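Local coordinates for GCN5-related N-acetyltransferase (PDB 3TCV), which probably transfers an acetyl group from acetyl-CoA to an amine, as a member of the GNAT family of N-acetyltransferases, at residues B[39-49]-B[100-108]; B[215-223]-B[235-243]. All coordinates share one frame; numbering follows the deposited sequence.

Both contacts are structural and pack against the same helix, 142-158, from different parts of the chain. Contact 1 pairs two antiparallel strands in the N-terminal half of the GNAT sheet, with its centre about 12 Å from the centre of the chain. Contact 2, about 17 Å out, joins helix 213-224, which follows the last strand in sequence, to the C-terminal helix 239-245. The centres of contact 1 and contact 2 lie about 21 Å apart. The nearest atoms of contact 1 and contact 2 are about 5 Å apart and do not touch. A bond from Tyr43 OH to Leu224 O nevertheless ties the turn of contact 1 to the end of the helix carrying contact 2. No ligand or active-site residue is identified in either contact.

Contact 1. Residues B[39-49]-B[100-108]; sequences FEGRYVRLEPL and FFAVIDKAS
Leu46 and Val103 lie side by side on one face of an antiparallel strand pair, Leu46 CD2 3.9 Å from Val103 CG2. Here a beta-hairpin, 39-48, at the edge of the GNAT sheet pairs its strand 44-48 with 100-105. Val44 packs tightly: its CG2, anti to the backbone N, comes within 3.3 Å of Val103 CG1. Branched aliphatic residues suit this face, which helix 142-158 covers through Leu150 and Phe151. At the Pro48 end of the pair, the Phe101 ring meets Phe39 obliquely, the planes at 49°, and also touches Pro48. Paired backbone bonds hold Arg45 to Ile104 and Glu47 to Ala102, and Leu49 N adds a bond to Phe100 O.

On the other face Ile104 forms an apolar base beneath a salt bridge. Its CG2 sits over a face of the Arg45 guanidinium, while its CD1 presses on the Glu47 carboxylate, 3.3 Å from Glu47 CD. Arg45 NE reaches Glu47 OE2 at 2.7 Å in the guanidinium plane, by a nearly straight bond of 172°. Glu47 OE1 is taken by His54.

The polar, more solvent-exposed side is the turn near Lys106. This long side chain bends at chi3 (60°) and crosses Glu40 at about a right angle. Its NZ makes a salt bridge to Glu40 OE2 at 3.0 Å, on the anti lone pair, and a hydrogen bond to Gly41 O at 2.7 Å. Tyr43 O accepts from Lys106 N at 3.0 Å and from a water shared with Asp105 OD1 and Ala107 N. Apolar contact and backbone pairing thus join the strands, while one lysine charge ties Glu40 and Gly41 to the end of strand 100-105.

Contact 2. Residues B[215-223]-B[235-243]; sequences ALKQAYQAW and QKKTLQEFR
Leu239 is wedged between two aromatic residues of helix 215-223. Its CD2 lies over a face of the Tyr220 ring, 4.1 Å from the centroid, and its CB over the five-membered ring of Trp223, two CH-pi contacts made by different parts of one side chain. With CG anti to the backbone N (chi1 -175°), both methyls are carried towards the first helix: CD2 reaches Tyr220, and CD1 reaches Ala219 O and meets Trp223 CB at 3.9 Å.

One turn on, Phe242 receives Ala222 CB over a face of its ring, 4.0 Å from the centroid. Phe242 CD2 lies near the plane of the indole, at its edge, and meets Trp223 CB at 3.8 Å. Small residues belong here: Ala219 lets the backbones close to 5.2 Å between its CA and that of Phe242, and its CB packs on Arg243 CG at 3.6 Å. The aliphatic part of Arg243 runs alongside Leu216.

Trp223 also uses its polar edge. NE1 donates to Gln235 OE1 at 2.8 Å, in the plane of both the indole and the amide carbonyl, although those flat groups stand 83° apart. Farther out, Arg181 makes a cation-pi contact with Trp223, and Tyr220 OH bonds to Phe182 O.

Asn228 holds Lys237 N just ahead of the second helix, which begins with a capping box: Glu241 N donates to Thr238 OG1, and Thr238 N to Glu241 OE1 at 2.8 Å. The whole is a pair of helices joined by a loop, their segment axes at 133°, packed on helix 142-158 of the GNAT fold.

Contact 1. Residues B[39-49]-B[100-108]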
loop_
_atom_site.group_PDB
_atom_site.type_symbol
_atom_site.label_atom_id
_atom_site.label_comp_id
_atom_site.label_asym_id
_atom_site.label_seq_id
_atom_site.Cartn_x
_atom_site.Cartn_y
_atom_site.Cartn_z
ATOM N N PHE B 39 -14.410 -12.204 20.091
ATOM C CA PHE B 39 -14.609 -13.310 19.147
ATOM C C PHE B 39 -14.287 -14.640 19.817
ATOM O O PHE B 39 -13.182 -14.850 20.294
ATOM C CB PHE B 39 -13.738 -13.147 17.893
ATOM C CG PHE B 39 -14.049 -11.908 17.109
ATOM C CD1 PHE B 39 -15.185 -11.847 16.303
ATOM C CD2 PHE B 39 -13.248 -10.784 17.217
ATOM C CE1 PHE B 39 -15.493 -10.692 15.606
ATOM C CE2 PHE B 39 -13.547 -9.625 16.514
ATOM C CZ PHE B 39 -14.671 -9.583 15.707
ATOM N N GLU B 40 -15.261 -15.544 19.827
ATOM C CA GLU B 40 -15.145 -16.812 20.530
ATOM C C GLU B 40 -15.137 -17.981 19.547
ATOM O O GLU B 40 -16.054 -18.137 18.753
ATOM C CB GLU B 40 -16.342 -16.959 21.477
ATOM C CG GLU B 40 -16.298 -18.171 22.395
ATOM C CD GLU B 40 -15.496 -17.949 23.655
ATOM O OE1 GLU B 40 -15.407 -16.785 24.106
ATOM O OE2 GLU B 40 -14.977 -18.952 24.200
ATOM N N GLY B 41 -14.103 -18.811 19.617
ATOM C CA GLY B 41 -14.042 -20.012 18.819
ATOM C C GLY B 41 -13.993 -21.245 19.703
ATOM O O GLY B 41 -14.197 -21.166 20.916
ATOM N N ARG B 42 -13.696 -22.380 19.094
ATOM C CA ARG B 42 -13.526 -23.647 19.822
ATOM C C ARG B 42 -12.190 -23.717 20.565
ATOM O O ARG B 42 -12.122 -24.240 21.686
ATOM C CB ARG B 42 -13.630 -24.821 18.853
ATOM C CG ARG B 42 -13.447 -26.193 19.488
ATOM C CD ARG B 42 -13.656 -27.292 18.450
ATOM N NE ARG B 42 -15.032 -27.315 17.957
ATOM C CZ ARG B 42 -16.050 -27.927 18.573
ATOM N NH1 ARG B 42 -15.867 -28.589 19.719
ATOM N NH2 ARG B 42 -17.263 -27.876 18.037
ATOM N N TYR B 43 -11.128 -23.209 19.934
ATOM C CA TYR B 43 -9.757 -23.342 20.463
ATOM C C TYR B 43 -9.213 -22.035 21.049
ATOM O O TYR B 43 -8.354 -22.053 21.913
ATOM C CB TYR B 43 -8.818 -23.842 19.348
ATOM C CG TYR B 43 -9.332 -25.084 18.654
ATOM C CD1 TYR B 43 -9.262 -26.328 19.268
ATOM C CD2 TYR B 43 -9.899 -25.024 17.382
ATOM C CE1 TYR B 43 -9.737 -27.465 18.645
ATOM C CE2 TYR B 43 -10.391 -26.161 16.762
ATOM C CZ TYR B 43 -10.293 -27.387 17.392
ATOM O OH TYR B 43 -10.783 -28.547 16.797
ATOM N N VAL B 44 -9.735 -20.906 20.584
ATOM C CA VAL B 44 -9.157 -19.590 20.849
ATOM C C VAL B 44 -10.264 -18.569 21.133
ATOM O O VAL B 44 -11.404 -18.722 20.671
ATOM C CB VAL B 44 -8.352 -19.145 19.609
ATOM C CG1 VAL B 44 -9.280 -18.513 18.562
ATOM C CG2 VAL B 44 -7.214 -18.227 19.995
ATOM N N ARG B 45 -9.917 -17.541 21.903
ATOM C CA ARG B 45 -10.758 -16.380 22.105
ATOM C C ARG B 45 -9.945 -15.127 21.758
ATOM O O ARG B 45 -8.768 -15.037 22.113
ATOM C CB ARG B 45 -11.227 -16.324 23.555
ATOM C CG ARG B 45 -12.176 -15.185 23.851
ATOM C CD ARG B 45 -12.918 -15.421 25.161
ATOM N NE ARG B 45 -12.074 -15.171 26.319
ATOM C CZ ARG B 45 -11.523 -16.102 27.109
ATOM N NH1 ARG B 45 -11.723 -17.407 26.902
ATOM N NH2 ARG B 45 -10.772 -15.717 28.152
ATOM N N LEU B 46 -10.579 -14.180 21.063
ATOM C CA LEU B 46 -9.967 -12.899 20.743
ATOM C C LEU B 46 -10.662 -11.837 21.565
ATOM O O LEU B 46 -11.875 -11.712 21.497
ATOM C CB LEU B 46 -10.105 -12.571 19.243
ATOM C CG LEU B 46 -9.637 -13.636 18.247
ATOM C CD1 LEU B 46 -9.751 -13.180 16.788
ATOM C CD2 LEU B 46 -8.208 -14.034 18.598
ATOM N N GLU B 47 -9.888 -11.079 22.348
ATOM C CA GLU B 47 -10.390 -9.953 23.126
ATOM C C GLU B 47 -9.683 -8.657 22.721
ATOM O O GLU B 47 -8.459 -8.645 22.516
ATOM C CB GLU B 47 -10.164 -10.225 24.614
ATOM C CG GLU B 47 -11.030 -11.360 25.140
ATOM C CD GLU B 47 -10.806 -11.659 26.605
ATOM O OE1 GLU B 47 -10.025 -10.952 27.266
ATOM O OE2 GLU B 47 -11.410 -12.624 27.095
ATOM N N PRO B 48 -10.440 -7.550 22.617
ATOM C CA PRO B 48 -9.799 -6.273 22.334
ATOM C C PRO B 48 -8.655 -6.029 23.315
ATOM O O PRO B 48 -8.838 -6.207 24.525
ATOM C CB PRO B 48 -10.937 -5.267 22.539
ATOM C CG PRO B 48 -12.146 -6.048 22.160
ATOM C CD PRO B 48 -11.900 -7.409 22.734
ATOM N N LEU B 49 -7.484 -5.666 22.809
ATOM C CA LEU B 49 -6.303 -5.633 23.678
ATOM C C LEU B 49 -6.528 -4.594 24.791
ATOM O O LEU B 49 -6.924 -3.473 24.510
ATOM C CB LEU B 49 -5.035 -5.322 22.887
ATOM C CG LEU B 49 -3.706 -5.345 23.630
ATOM C CD1 LEU B 49 -3.469 -6.712 24.213
ATOM C CD2 LEU B 49 -2.555 -4.927 22.704
ATOM N N PHE B 100 -5.860 -3.763 17.858
ATOM C CA PHE B 100 -5.262 -4.943 18.461
ATOM C C PHE B 100 -6.216 -5.783 19.260
ATOM O O PHE B 100 -7.094 -5.265 19.963
ATOM C CB PHE B 100 -4.072 -4.559 19.364
ATOM C CG PHE B 100 -2.814 -4.256 18.612
ATOM C CD1 PHE B 100 -1.890 -5.262 18.338
ATOM C CD2 PHE B 100 -2.536 -2.969 18.196
ATOM C CE1 PHE B 100 -0.721 -4.987 17.658
ATOM C CE2 PHE B 100 -1.368 -2.684 17.509
ATOM C CZ PHE B 100 -0.453 -3.694 17.247
ATOM N N PHE B 101 -5.983 -7.092 19.168
ATOM C CA PHE B 101 -6.673 -8.104 19.952
ATOM C C PHE B 101 -5.680 -9.023 20.626
ATOM O O PHE B 101 -4.706 -9.475 20.000
ATOM C CB PHE B 101 -7.583 -8.945 19.045
ATOM C CG PHE B 101 -8.732 -8.168 18.490
ATOM C CD1 PHE B 101 -10.015 -8.334 19.015
ATOM C CD2 PHE B 101 -8.541 -7.232 17.473
ATOM C CE1 PHE B 101 -11.077 -7.569 18.542
ATOM C CE2 PHE B 101 -9.608 -6.475 16.998
ATOM C CZ PHE B 101 -10.870 -6.647 17.527
ATOM N N ALA B 102 -5.940 -9.344 21.887
ATOM C CA ALA B 102 -5.224 -10.423 22.548
ATOM C C ALA B 102 -5.785 -11.723 22.030
ATOM O O ALA B 102 -7.014 -11.849 21.837
ATOM C CB ALA B 102 -5.382 -10.349 24.060
ATOM N N VAL B 103 -4.901 -12.702 21.843
ATOM C CA VAL B 103 -5.281 -14.031 21.382
ATOM C C VAL B 103 -5.131 -14.959 22.587
ATOM O O VAL B 103 -4.011 -15.203 23.063
ATOM C CB VAL B 103 -4.388 -14.529 20.219
ATOM C CG1 VAL B 103 -4.873 -15.877 19.700
ATOM C CG2 VAL B 103 -4.352 -13.504 19.088
ATOM N N ILE B 104 -6.266 -15.449 23.082
ATOM C CA ILE B 104 -6.311 -16.270 24.293
ATOM C C ILE B 104 -6.454 -17.753 23.959
ATOM O O ILE B 104 -7.393 -18.163 23.304
ATOM C CB ILE B 104 -7.462 -15.832 25.226
ATOM C CG1 ILE B 104 -7.185 -14.431 25.804
ATOM C CG2 ILE B 104 -7.601 -16.798 26.394
ATOM C CD1 ILE B 104 -8.205 -13.368 25.466
ATOM N N ASP B 105 -5.513 -18.555 24.414
ATOM C CA ASP B 105 -5.579 -19.996 24.223
ATOM C C ASP B 105 -6.594 -20.559 25.212
ATOM O O ASP B 105 -6.398 -20.467 26.433
ATOM C CB ASP B 105 -4.205 -20.618 24.477
ATOM C CG ASP B 105 -4.233 -22.137 24.476
ATOM O OD1 ASP B 105 -4.635 -22.725 23.445
ATOM O OD2 ASP B 105 -3.833 -22.733 25.504
ATOM N N LYS B 106 -7.674 -21.134 24.689
ATOM C CA LYS B 106 -8.786 -21.538 25.556
ATOM C C LYS B 106 -8.408 -22.700 26.453
ATOM O O LYS B 106 -8.834 -22.741 27.602
ATOM C CB LYS B 106 -10.033 -21.870 24.754
ATOM C CG LYS B 106 -10.758 -20.623 24.264
ATOM C CD LYS B 106 -11.986 -20.951 23.438
ATOM C CE LYS B 106 -12.993 -21.752 24.242
ATOM N NZ LYS B 106 -14.303 -21.787 23.562
ATOM N N ALA B 107 -7.590 -23.619 25.942
ATOM C CA ALA B 107 -7.181 -24.796 26.717
ATOM C C ALA B 107 -6.507 -24.402 28.033
ATOM O O ALA B 107 -6.799 -24.988 29.073
ATOM C CB ALA B 107 -6.259 -25.691 25.888
ATOM N N SER B 108 -5.615 -23.410 27.988
ATOM C CA SER B 108 -4.925 -22.914 29.181
ATOM C C SER B 108 -5.601 -21.723 29.839
ATOM O O SER B 108 -5.323 -21.401 30.998
ATOM C CB SER B 108 -3.495 -22.531 28.825
ATOM O OG SER B 108 -3.476 -21.506 27.846
HETATM O O HOH W 1 -6.882 -23.986 23.099
#

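Contact 2. Residues B[215-223]-B[235-243]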
loop_
_atom_site.group_PDB
_atom_site.type_symbol
_atom_site.label_atom_id
_atom_site.label_comp_id
_atom_site.label_asym_id
_atom_site.label_seq_id
_atom_site.Cartn_x
_atom_site.Cartn_y
_atom_site.Cartn_z
ATOM N N ALA B 215 -15.529 -20.623 -0.395
ATOM C CA ALA B 215 -14.847 -21.919 -0.476
ATOM C C ALA B 215 -13.824 -22.053 0.646
ATOM O O ALA B 215 -13.660 -23.134 1.224
ATOM C CB ALA B 215 -14.197 -22.114 -1.841
ATOM N N LEU B 216 -13.139 -20.959 0.969
ATOM C CA LEU B 216 -12.230 -20.987 2.097
ATOM C C LEU B 216 -12.951 -21.292 3.400
ATOM O O LEU B 216 -12.487 -22.128 4.177
ATOM C CB LEU B 216 -11.452 -19.680 2.203
ATOM C CG LEU B 216 -10.334 -19.589 1.191
ATOM C CD1 LEU B 216 -9.741 -18.179 1.286
ATOM C CD2 LEU B 216 -9.255 -20.663 1.430
ATOM N N LYS B 217 -14.069 -20.617 3.634
ATOM C CA LYS B 217 -14.834 -20.825 4.856
ATOM C C LYS B 217 -15.130 -22.319 5.060
ATOM O O LYS B 217 -14.889 -22.846 6.152
ATOM C CB LYS B 217 -16.134 -20.005 4.845
ATOM C CG LYS B 217 -16.988 -20.169 6.090
ATOM C CD LYS B 217 -18.264 -19.333 6.042
ATOM C CE LYS B 217 -18.970 -19.335 7.394
ATOM N NZ LYS B 217 -20.228 -18.534 7.349
ATOM N N GLN B 218 -15.606 -22.995 4.012
ATOM C CA GLN B 218 -15.935 -24.432 4.090
ATOM C C GLN B 218 -14.709 -25.275 4.470
ATOM O O GLN B 218 -14.811 -26.189 5.279
ATOM C CB GLN B 218 -16.559 -24.947 2.774
ATOM C CG GLN B 218 -17.871 -24.254 2.416
ATOM C CD GLN B 218 -18.713 -24.979 1.375
ATOM O OE1 GLN B 218 -18.194 -25.578 0.426
ATOM N NE2 GLN B 218 -20.034 -24.922 1.550
ATOM N N ALA B 219 -13.547 -24.940 3.902
ATOM C CA ALA B 219 -12.324 -25.715 4.128
ATOM C C ALA B 219 -11.797 -25.521 5.552
ATOM O O ALA B 219 -11.315 -26.465 6.170
ATOM C CB ALA B 219 -11.260 -25.344 3.093
ATOM N N TYR B 220 -11.867 -24.292 6.057
ATOM C CA TYR B 220 -11.458 -24.021 7.427
ATOM C C TYR B 220 -12.396 -24.729 8.417
ATOM O O TYR B 220 -11.942 -25.285 9.408
ATOM C CB TYR B 220 -11.509 -22.543 7.727
ATOM C CG TYR B 220 -10.291 -21.697 7.357
ATOM C CD1 TYR B 220 -9.419 -21.205 8.346
ATOM C CD2 TYR B 220 -10.045 -21.316 6.033
ATOM C CE1 TYR B 220 -8.333 -20.380 8.002
ATOM C CE2 TYR B 220 -8.969 -20.524 5.701
ATOM C CZ TYR B 220 -8.110 -20.057 6.677
ATOM O OH TYR B 220 -7.067 -19.217 6.299
ATOM N N GLN B 221 -13.698 -24.623 8.161
ATOM C CA GLN B 221 -14.691 -25.226 9.068
ATOM C C GLN B 221 -14.461 -26.727 9.136
ATOM O O GLN B 221 -14.541 -27.317 10.203
ATOM C CB GLN B 221 -16.121 -24.918 8.611
ATOM C CG GLN B 221 -16.623 -23.560 9.080
ATOM C CD GLN B 221 -17.983 -23.188 8.506
ATOM O OE1 GLN B 221 -18.339 -23.582 7.398
ATOM N NE2 GLN B 221 -18.727 -22.383 9.254
ATOM N N ALA B 222 -14.151 -27.340 8.006
ATOM C CA ALA B 222 -13.894 -28.779 7.960
ATOM C C ALA B 222 -12.624 -29.117 8.747
ATOM O O ALA B 222 -12.606 -30.060 9.527
ATOM C CB ALA B 222 -13.776 -29.254 6.517
ATOM N N TRP B 223 -11.575 -28.310 8.568
ATOM C CA TRP B 223 -10.294 -28.533 9.234
ATOM C C TRP B 223 -10.356 -28.330 10.732
ATOM O O TRP B 223 -9.714 -29.071 11.486
ATOM C CB TRP B 223 -9.192 -27.628 8.619
ATOM C CG TRP B 223 -7.840 -27.975 9.184
ATOM C CD1 TRP B 223 -6.989 -29.001 8.785
ATOM C CD2 TRP B 223 -7.176 -27.377 10.342
ATOM N NE1 TRP B 223 -5.887 -29.054 9.572
ATOM C CE2 TRP B 223 -5.925 -28.105 10.511
ATOM C CE3 TRP B 223 -7.463 -26.325 11.202
ATOM C CZ2 TRP B 223 -5.021 -27.784 11.501
ATOM C CZ3 TRP B 223 -6.555 -26.030 12.207
ATOM C CH2 TRP B 223 -5.356 -26.739 12.345
ATOM N N GLN B 235 -3.769 -33.425 13.687
ATOM C CA GLN B 235 -4.667 -33.315 12.550
ATOM C C GLN B 235 -4.697 -34.606 11.725
ATOM O O GLN B 235 -3.693 -35.298 11.613
ATOM C CB GLN B 235 -4.269 -32.121 11.665
ATOM C CG GLN B 235 -2.899 -32.259 11.025
ATOM C CD GLN B 235 -2.487 -31.018 10.255
ATOM O OE1 GLN B 235 -3.307 -30.140 9.958
ATOM N NE2 GLN B 235 -1.215 -30.965 9.889
ATOM N N LYS B 236 -5.859 -34.932 11.169
ATOM C CA LYS B 236 -6.002 -36.083 10.293
ATOM C C LYS B 236 -5.745 -35.718 8.839
ATOM O O LYS B 236 -5.165 -36.504 8.085
ATOM C CB LYS B 236 -7.384 -36.713 10.465
ATOM C CG LYS B 236 -7.601 -37.264 11.865
ATOM C CD LYS B 236 -8.966 -37.923 12.019
ATOM C CE LYS B 236 -9.286 -38.200 13.483
ATOM N NZ LYS B 236 -10.697 -38.646 13.625
ATOM N N LYS B 237 -6.194 -34.520 8.459
ATOM C CA LYS B 237 -5.868 -33.929 7.161
ATOM C C LYS B 237 -5.454 -32.479 7.375
ATOM O O LYS B 237 -5.831 -31.843 8.365
ATOM C CB LYS B 237 -7.054 -33.987 6.218
ATOM C CG LYS B 237 -7.418 -35.391 5.734
ATOM C CD LYS B 237 -8.465 -35.357 4.631
ATOM C CE LYS B 237 -9.860 -34.955 5.124
ATOM N NZ LYS B 237 -10.715 -36.049 5.722
ATOM N N THR B 238 -4.654 -31.969 6.451
ATOM C CA THR B 238 -4.144 -30.600 6.564
ATOM C C THR B 238 -5.125 -29.596 5.937
ATOM O O THR B 238 -6.010 -29.967 5.153
ATOM C CB THR B 238 -2.801 -30.437 5.839
ATOM O OG1 THR B 238 -3.011 -30.590 4.439
ATOM C CG2 THR B 238 -1.757 -31.451 6.295
ATOM N N LEU B 239 -4.951 -28.330 6.272
ATOM C CA LEU B 239 -5.780 -27.250 5.728
ATOM C C LEU B 239 -5.654 -27.159 4.205
ATOM O O LEU B 239 -6.657 -27.028 3.518
ATOM C CB LEU B 239 -5.485 -25.888 6.411
ATOM C CG LEU B 239 -6.367 -24.702 6.014
ATOM C CD1 LEU B 239 -7.869 -25.002 6.115
ATOM C CD2 LEU B 239 -6.043 -23.414 6.769
ATOM N N GLN B 240 -4.442 -27.299 3.671
ATOM C CA GLN B 240 -4.253 -27.343 2.223
ATOM C C GLN B 240 -4.982 -28.527 1.581
ATOM O O GLN B 240 -5.542 -28.409 0.488
ATOM C CB GLN B 240 -2.766 -27.381 1.845
ATOM C CG GLN B 240 -2.470 -27.409 0.354
ATOM C CD GLN B 240 -2.774 -26.109 -0.364
ATOM O OE1 GLN B 240 -2.163 -25.085 -0.079
ATOM N NE2 GLN B 240 -3.722 -26.136 -1.292
ATOM N N GLU B 241 -4.978 -29.666 2.264
ATOM C CA GLU B 241 -5.709 -30.836 1.775
ATOM C C GLU B 241 -7.215 -30.560 1.667
ATOM O O GLU B 241 -7.818 -30.866 0.656
ATOM C CB GLU B 241 -5.409 -32.068 2.627
ATOM C CG GLU B 241 -4.034 -32.640 2.328
ATOM C CD GLU B 241 -3.519 -33.640 3.356
ATOM O OE1 GLU B 241 -4.115 -33.797 4.442
ATOM O OE2 GLU B 241 -2.484 -34.270 3.073
ATOM N N PHE B 242 -7.814 -29.962 2.689
ATOM C CA PHE B 242 -9.243 -29.619 2.627
ATOM C C PHE B 242 -9.549 -28.596 1.521
ATOM O O PHE B 242 -10.552 -28.690 0.826
ATOM C CB PHE B 242 -9.736 -29.107 3.980
ATOM C CG PHE B 242 -10.075 -30.204 4.957
ATOM C CD1 PHE B 242 -11.189 -31.027 4.736
ATOM C CD2 PHE B 242 -9.307 -30.422 6.097
ATOM C CE1 PHE B 242 -11.512 -32.062 5.631
ATOM C CE2 PHE B 242 -9.638 -31.446 6.984
ATOM C CZ PHE B 242 -10.744 -32.238 6.761
ATOM N N ARG B 243 -8.664 -27.620 1.346
ATOM C CA ARG B 243 -8.855 -26.641 0.293
ATOM C C ARG B 243 -8.779 -27.322 -1.076
ATOM O O ARG B 243 -9.561 -27.017 -1.985
ATOM C CB ARG B 243 -7.822 -25.485 0.439
ATOM C CG ARG B 243 -8.083 -24.577 1.647
ATOM C CD ARG B 243 -6.945 -23.595 1.955
ATOM N NE ARG B 243 -6.423 -23.070 0.688
ATOM C CZ ARG B 243 -5.152 -23.126 0.297
ATOM N NH1 ARG B 243 -4.849 -22.689 -0.920
ATOM N NH2 ARG B 243 -4.186 -23.576 1.110
#